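Local coordinates for protein putative antitoxin VapB45 (Mycobacterium tuberculosis, PDB 5AF3) that possibly serves as the antitoxin of a type II toxin-antitoxin system, with VapC45 as its cognate toxin, and carries a putative DNA-binding helix-turn-helix domain, at residues 78-83 and 162-167; 96-101 and 108-113. All blocks are in the same frame, centred on the assembly; numbering follows the deposited sequence.

Interaction 1. Residues 78-83 and 162-167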
loop_
_atom_site.group_PDB
_atom_site.type_symbol
_atom_site.label_atom_id
_atom_site.label_comp_id
_atom_site.label_asym_id
_atom_site.label_seq_id
_atom_site.Cartn_x
_atom_site.Cartn_y
_atom_site.Cartn_z
ATOM N N ALA A 78 -0.808 -16.548 -8.173
ATOM C CA ALA A 78 -1.384 -15.828 -7.010
ATOM C C ALA A 78 -1.663 -14.358 -7.345
ATOM O O ALA A 78 -2.681 -13.801 -6.925
ATOM C CB ALA A 78 -0.474 -15.953 -5.761
ATOM N N TYR A 79 -0.768 -13.740 -8.109
ATOM C CA TYR A 79 -0.905 -12.366 -8.516
ATOM C C TYR A 79 -2.170 -12.185 -9.364
ATOM O O TYR A 79 -2.974 -11.266 -9.114
ATOM C CB TYR A 79 0.324 -11.883 -9.273
ATOM C CG TYR A 79 0.149 -10.537 -9.934
ATOM C CD1 TYR A 79 0.301 -9.344 -9.210
ATOM C CD2 TYR A 79 -0.134 -10.456 -11.296
ATOM C CE1 TYR A 79 0.159 -8.123 -9.835
ATOM C CE2 TYR A 79 -0.259 -9.261 -11.917
ATOM C CZ TYR A 79 -0.145 -8.095 -11.191
ATOM O OH TYR A 79 -0.287 -6.909 -11.869
ATOM N N VAL A 80 -2.365 -13.089 -10.319
ATOM C CA VAL A 80 -3.541 -13.015 -11.207
ATOM C C VAL A 80 -4.843 -13.271 -10.441
ATOM O O VAL A 80 -5.789 -12.514 -10.590
ATOM C CB VAL A 80 -3.393 -13.946 -12.392
ATOM C CG1 VAL A 80 -4.711 -14.031 -13.216
ATOM C CG2 VAL A 80 -2.238 -13.414 -13.325
ATOM N N LEU A 81 -4.874 -14.311 -9.626
ATOM C CA LEU A 81 -6.018 -14.589 -8.759
ATOM C C LEU A 81 -6.334 -13.420 -7.823
ATOM O O LEU A 81 -7.485 -13.156 -7.526
ATOM C CB LEU A 81 -5.764 -15.823 -7.932
ATOM C CG LEU A 81 -5.781 -17.169 -8.662
ATOM C CD1 LEU A 81 -5.461 -18.245 -7.666
ATOM C CD2 LEU A 81 -7.199 -17.370 -9.299
ATOM N N ASN A 82 -5.309 -12.728 -7.344
ATOM C CA ASN A 82 -5.561 -11.528 -6.538
ATOM C C ASN A 82 -6.194 -10.395 -7.326
ATOM O O ASN A 82 -6.997 -9.604 -6.771
ATOM C CB ASN A 82 -4.290 -11.054 -5.845
ATOM C CG ASN A 82 -4.594 -10.088 -4.692
ATOM O OD1 ASN A 82 -5.597 -10.241 -3.987
ATOM N ND2 ASN A 82 -3.749 -9.078 -4.527
ATOM N N ALA A 83 -5.844 -10.301 -8.603
ATOM C CA ALA A 83 -6.415 -9.319 -9.489
ATOM C C ALA A 83 -7.883 -9.683 -9.683
ATOM O O ALA A 83 -8.738 -8.779 -9.734
ATOM C CB ALA A 83 -5.703 -9.292 -10.840
ATOM N N GLN A 162 -1.667 -6.781 -17.588
ATOM C CA GLN A 162 -0.718 -5.992 -18.388
ATOM C C GLN A 162 0.651 -5.821 -17.733
ATOM O O GLN A 162 1.623 -5.457 -18.414
ATOM C CB GLN A 162 -1.309 -4.596 -18.674
ATOM C CG GLN A 162 -2.282 -4.590 -19.831
ATOM C CD GLN A 162 -3.206 -3.360 -19.873
ATOM O OE1 GLN A 162 -3.227 -2.520 -18.956
ATOM N NE2 GLN A 162 -3.971 -3.252 -20.963
ATOM N N GLN A 163 0.732 -6.052 -16.431
ATOM C CA GLN A 163 2.001 -5.890 -15.678
ATOM C C GLN A 163 2.981 -7.063 -15.845
ATOM O O GLN A 163 4.121 -6.993 -15.375
ATOM C CB GLN A 163 1.745 -5.680 -14.181
ATOM C CG GLN A 163 0.752 -4.542 -13.816
ATOM C CD GLN A 163 1.101 -3.259 -14.514
ATOM O OE1 GLN A 163 2.264 -2.878 -14.570
ATOM N NE2 GLN A 163 0.107 -2.586 -15.059
ATOM N N ILE A 164 2.516 -8.160 -16.454
ATOM C CA ILE A 164 3.273 -9.391 -16.478
ATOM C C ILE A 164 4.078 -9.437 -17.771
ATOM O O ILE A 164 3.559 -9.092 -18.829
ATOM C CB ILE A 164 2.333 -10.635 -16.376
ATOM C CG1 ILE A 164 1.473 -10.545 -15.097
ATOM C CG2 ILE A 164 3.146 -11.951 -16.330
ATOM C CD1 ILE A 164 0.463 -11.666 -14.958
ATOM N N SER A 165 5.345 -9.853 -17.667
ATOM C CA SER A 165 6.218 -10.034 -18.843
ATOM C C SER A 165 6.408 -11.521 -19.047
ATOM O O SER A 165 6.369 -12.278 -18.085
ATOM C CB SER A 165 7.591 -9.369 -18.583
ATOM O OG SER A 165 7.440 -7.971 -18.590
ATOM N N PHE A 166 6.669 -11.946 -20.294
ATOM C CA PHE A 166 6.713 -13.397 -20.572
ATOM C C PHE A 166 8.051 -13.916 -21.143
ATOM O O PHE A 166 8.711 -13.183 -21.859
ATOM C CB PHE A 166 5.531 -13.771 -21.471
ATOM C CG PHE A 166 4.202 -13.377 -20.858
ATOM C CD1 PHE A 166 3.615 -14.189 -19.892
ATOM C CD2 PHE A 166 3.623 -12.150 -21.162
ATOM C CE1 PHE A 166 2.417 -13.796 -19.264
ATOM C CE2 PHE A 166 2.416 -11.757 -20.554
ATOM C CZ PHE A 166 1.838 -12.587 -19.590
ATOM N N ALA A 167 8.408 -15.155 -20.790
ATOM C CA ALA A 167 9.624 -15.807 -21.275
ATOM C C ALA A 167 9.365 -16.476 -22.623
ATOM O O ALA A 167 8.286 -16.274 -23.223
ATOM C CB ALA A 167 10.146 -16.821 -20.246
#
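The phenol ring of Tyr79 is the flat group that meets residues 162-167. Gln163 CB and Ile164 CG1 approach it obliquely. CG1 of Ile164 lies 3.8 Å from Tyr79 CE2, and CD1 of Ile164 lies 3.9 Å from Tyr79 CD2, so the isoleucine branch lies along the CD2-CE2 bond of the ring. The two side chains point in opposing senses as they pass. The amide of Gln163 is turned 73° from the ring plane and does not stack on it. The aliphatic part of Gln163 does the touching: its CG is 3.2 Å and its CB 3.3 Å from Tyr79 OH. A bend at chi2 (-50°) turns the amide away, to His159 O and the Arg176 guanidinium. Tyr79 has CG anti to the backbone N (chi1 170°), which carries the ring out from helix 72-86 to strand 164-166. Val80 adds a second apolar touch beside the ring. Its CG2 sits 3.6 Å from Ile164 CD1, with the two side chains roughly perpendicular. Ile164 CD1 thus reaches both the ring and the valine. The contact joins a helix of the putative HTH domain to an outer strand, within this chain, of an antiparallel sheet. Leu27 and Ile175 also pack on Tyr79. The hydroxyl is hydrogen-bonded to Tyr160 O, so the ring can pack among apolar groups while its buried polar end is satisfied.

Interaction 2. Residues 96-101 and 108-113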
loop_
_atom_site.group_PDB
_atom_site.type_symbol
_atom_site.label_atom_id
_atom_site.label_comp_id
_atom_site.label_asym_id
_atom_site.label_seq_id
_atom_site.Cartn_x
_atom_site.Cartn_y
_atom_site.Cartn_z
ATOM N N PRO A 96 -13.304 -24.808 -10.796
ATOM C CA PRO A 96 -13.722 -25.297 -12.137
ATOM C C PRO A 96 -13.430 -24.365 -13.293
ATOM O O PRO A 96 -13.069 -24.823 -14.376
ATOM C CB PRO A 96 -15.229 -25.516 -11.967
ATOM C CG PRO A 96 -15.364 -25.798 -10.547
ATOM C CD PRO A 96 -14.448 -24.810 -9.877
ATOM N N SER A 97 -13.556 -23.053 -13.066
ATOM C CA SER A 97 -13.150 -22.087 -14.111
ATOM C C SER A 97 -11.671 -22.173 -14.432
ATOM O O SER A 97 -11.300 -22.055 -15.610
ATOM C CB SER A 97 -13.502 -20.622 -13.729
ATOM O OG SER A 97 -14.937 -20.441 -13.589
ATOM N N LEU A 98 -10.851 -22.298 -13.387
ATOM C CA LEU A 98 -9.398 -22.454 -13.580
ATOM C C LEU A 98 -9.070 -23.761 -14.361
ATOM O O LEU A 98 -8.333 -23.714 -15.339
ATOM C CB LEU A 98 -8.682 -22.389 -12.241
ATOM C CG LEU A 98 -8.911 -21.109 -11.423
ATOM C CD1 LEU A 98 -8.063 -21.155 -10.187
ATOM C CD2 LEU A 98 -8.566 -19.883 -12.233
ATOM N N ASP A 99 -9.671 -24.881 -13.963
ATOM C CA ASP A 99 -9.551 -26.161 -14.709
ATOM C C ASP A 99 -9.897 -25.967 -16.175
ATOM O O ASP A 99 -9.166 -26.403 -17.059
ATOM C CB ASP A 99 -10.441 -27.261 -14.100
ATOM C CG ASP A 99 -9.970 -27.734 -12.709
ATOM O OD1 ASP A 99 -8.796 -27.514 -12.325
ATOM O OD2 ASP A 99 -10.786 -28.349 -11.986
ATOM N N TRP A 100 -11.013 -25.285 -16.448
ATOM C CA TRP A 100 -11.430 -25.025 -17.822
ATOM C C TRP A 100 -10.404 -24.203 -18.570
ATOM O O TRP A 100 -10.026 -24.556 -19.678
ATOM C CB TRP A 100 -12.866 -24.382 -17.879
ATOM C CG TRP A 100 -13.295 -23.918 -19.256
ATOM C CD1 TRP A 100 -13.182 -22.662 -19.750
ATOM C CD2 TRP A 100 -13.881 -24.712 -20.310
ATOM N NE1 TRP A 100 -13.680 -22.608 -21.034
ATOM C CE2 TRP A 100 -14.088 -23.856 -21.410
ATOM C CE3 TRP A 100 -14.207 -26.062 -20.441
ATOM C CZ2 TRP A 100 -14.663 -24.293 -22.628
ATOM C CZ3 TRP A 100 -14.767 -26.506 -21.669
ATOM C CH2 TRP A 100 -14.992 -25.622 -22.721
ATOM N N LEU A 101 -9.899 -23.137 -17.939
ATOM C CA LEU A 101 -8.860 -22.297 -18.532
ATOM C C LEU A 101 -7.585 -23.096 -18.857
ATOM O O LEU A 101 -7.008 -22.938 -19.945
ATOM C CB LEU A 101 -8.494 -21.136 -17.578
ATOM C CG LEU A 101 -9.312 -19.883 -17.640
ATOM C CD1 LEU A 101 -9.015 -19.051 -16.347
ATOM C CD2 LEU A 101 -8.894 -19.163 -18.929
ATOM N N HIS A 108 -0.542 -23.980 -16.463
ATOM C CA HIS A 108 -0.278 -22.701 -15.759
ATOM C C HIS A 108 -0.926 -21.529 -16.513
ATOM O O HIS A 108 -0.335 -20.467 -16.668
ATOM C CB HIS A 108 1.262 -22.493 -15.618
ATOM C CG HIS A 108 1.941 -23.531 -14.775
ATOM N ND1 HIS A 108 1.648 -23.726 -13.438
ATOM C CD2 HIS A 108 2.915 -24.432 -15.081
ATOM C CE1 HIS A 108 2.402 -24.708 -12.964
ATOM N NE2 HIS A 108 3.176 -25.150 -13.939
ATOM N N ALA A 109 -2.151 -21.734 -17.034
ATOM C CA ALA A 109 -2.793 -20.732 -17.867
ATOM C C ALA A 109 -2.876 -19.320 -17.226
ATOM O O ALA A 109 -2.847 -18.323 -17.940
ATOM C CB ALA A 109 -4.232 -21.203 -18.237
ATOM N N LEU A 110 -3.056 -19.265 -15.901
ATOM C CA LEU A 110 -3.109 -17.950 -15.218
ATOM C C LEU A 110 -1.849 -17.129 -15.449
ATOM O O LEU A 110 -1.904 -15.889 -15.487
ATOM C CB LEU A 110 -3.352 -18.102 -13.722
ATOM C CG LEU A 110 -4.717 -18.684 -13.326
ATOM C CD1 LEU A 110 -4.819 -18.798 -11.845
ATOM C CD2 LEU A 110 -5.793 -17.725 -13.819
ATOM N N ALA A 111 -0.729 -17.834 -15.636
ATOM C CA ALA A 111 0.586 -17.194 -15.881
ATOM C C ALA A 111 0.961 -17.135 -17.377
ATOM O O ALA A 111 2.087 -16.800 -17.748
ATOM C CB ALA A 111 1.663 -17.900 -15.061
ATOM N N SER A 112 -0.013 -17.407 -18.231
ATOM C CA SER A 112 0.223 -17.469 -19.668
ATOM C C SER A 112 0.101 -16.143 -20.394
ATOM O O SER A 112 -0.754 -15.328 -20.091
ATOM C CB SER A 112 -0.749 -18.485 -20.297
ATOM O OG SER A 112 -0.677 -18.419 -21.701
ATOM N N GLN A 113 0.912 -15.981 -21.435
ATOM C CA GLN A 113 0.876 -14.828 -22.298
ATOM C C GLN A 113 -0.469 -14.743 -23.017
ATOM O O GLN A 113 -0.890 -13.673 -23.407
ATOM C CB GLN A 113 2.008 -14.896 -23.318
ATOM C CG GLN A 113 2.061 -13.694 -24.245
ATOM C CD GLN A 113 3.390 -13.579 -24.951
ATOM O OE1 GLN A 113 4.262 -14.446 -24.817
ATOM N NE2 GLN A 113 3.556 -12.506 -25.706
#
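A helix and the turn that follows it pack together here: Leu98 and Leu101 of helix 95-105 meet Ala109 and Leu110 in the connection to helix 115-130. CD2 of Leu98 reaches both methyls of Leu110. It lies 3.9 Å from Leu110 CD2 and the same distance from Leu110 CD1. One leucine side chain is set nearly square to the other, so one methyl of Leu98 rests against the forked end of Leu110. In Leu98 the branch point CG is anti to the carbonyl carbon (chi1 -58°), and CD2 extends from there to the turn. About one turn further on, Leu101 CD1 comes to 4.3 Å from Leu110 CD2. Leu101 also meets Ala109, where the two CB atoms are 4.3 Å apart. The methyl of Ala109 comes closer to the helix backbone, at 3.7 Å from Leu101 O. The small side chain lets the two backbones approach, with CA atoms of Leu101 and Ala109 6.3 Å apart.

The turn folds back on helix 95-105 before the chain enters helix 115-130. Residues 96-101 fall within the range of the putative DNA-binding HTH domain. Residues 109-110 form a 3-10 segment, in which Ala111 N bonds to His108 O and Ser112 N to Ala109 O. Ser112, before the turn into helix 115-130, caps a backbone N with its side chain: OG accepts a hydrogen bond from Asp114 N. Other parts of the fold close round the same leucines. Leu123 of helix 115-130 packs on Leu101. Val80, Leu81 and Phe84 of helix 72-86 pack on Leu110, and Ile56 touches Leu98.

Overall arrangement
Both contacts are buried and largely apolar, and the partner chain touches neither. Interaction 1 has its centre about 4 Å from the centre of the chain, and interaction 2 has its centre about 14 Å from that point. Interaction 1 joins parts far apart in sequence, a helix and an outer strand of this chain's sheet. Interaction 2 is local and sits inside the loop that interaction 1 closes. Helix 72-86 links them: Val80 serves interaction 1, and Val80 CG2 also lies 3.3 Å from Leu110 O. Phe166 of 162-167 packs on the backbone of 111-113. Interaction 1 includes an aromatic ring with a polar end, whereas interaction 2 is made by leucine and alanine side chains and the Leu101 carbonyl.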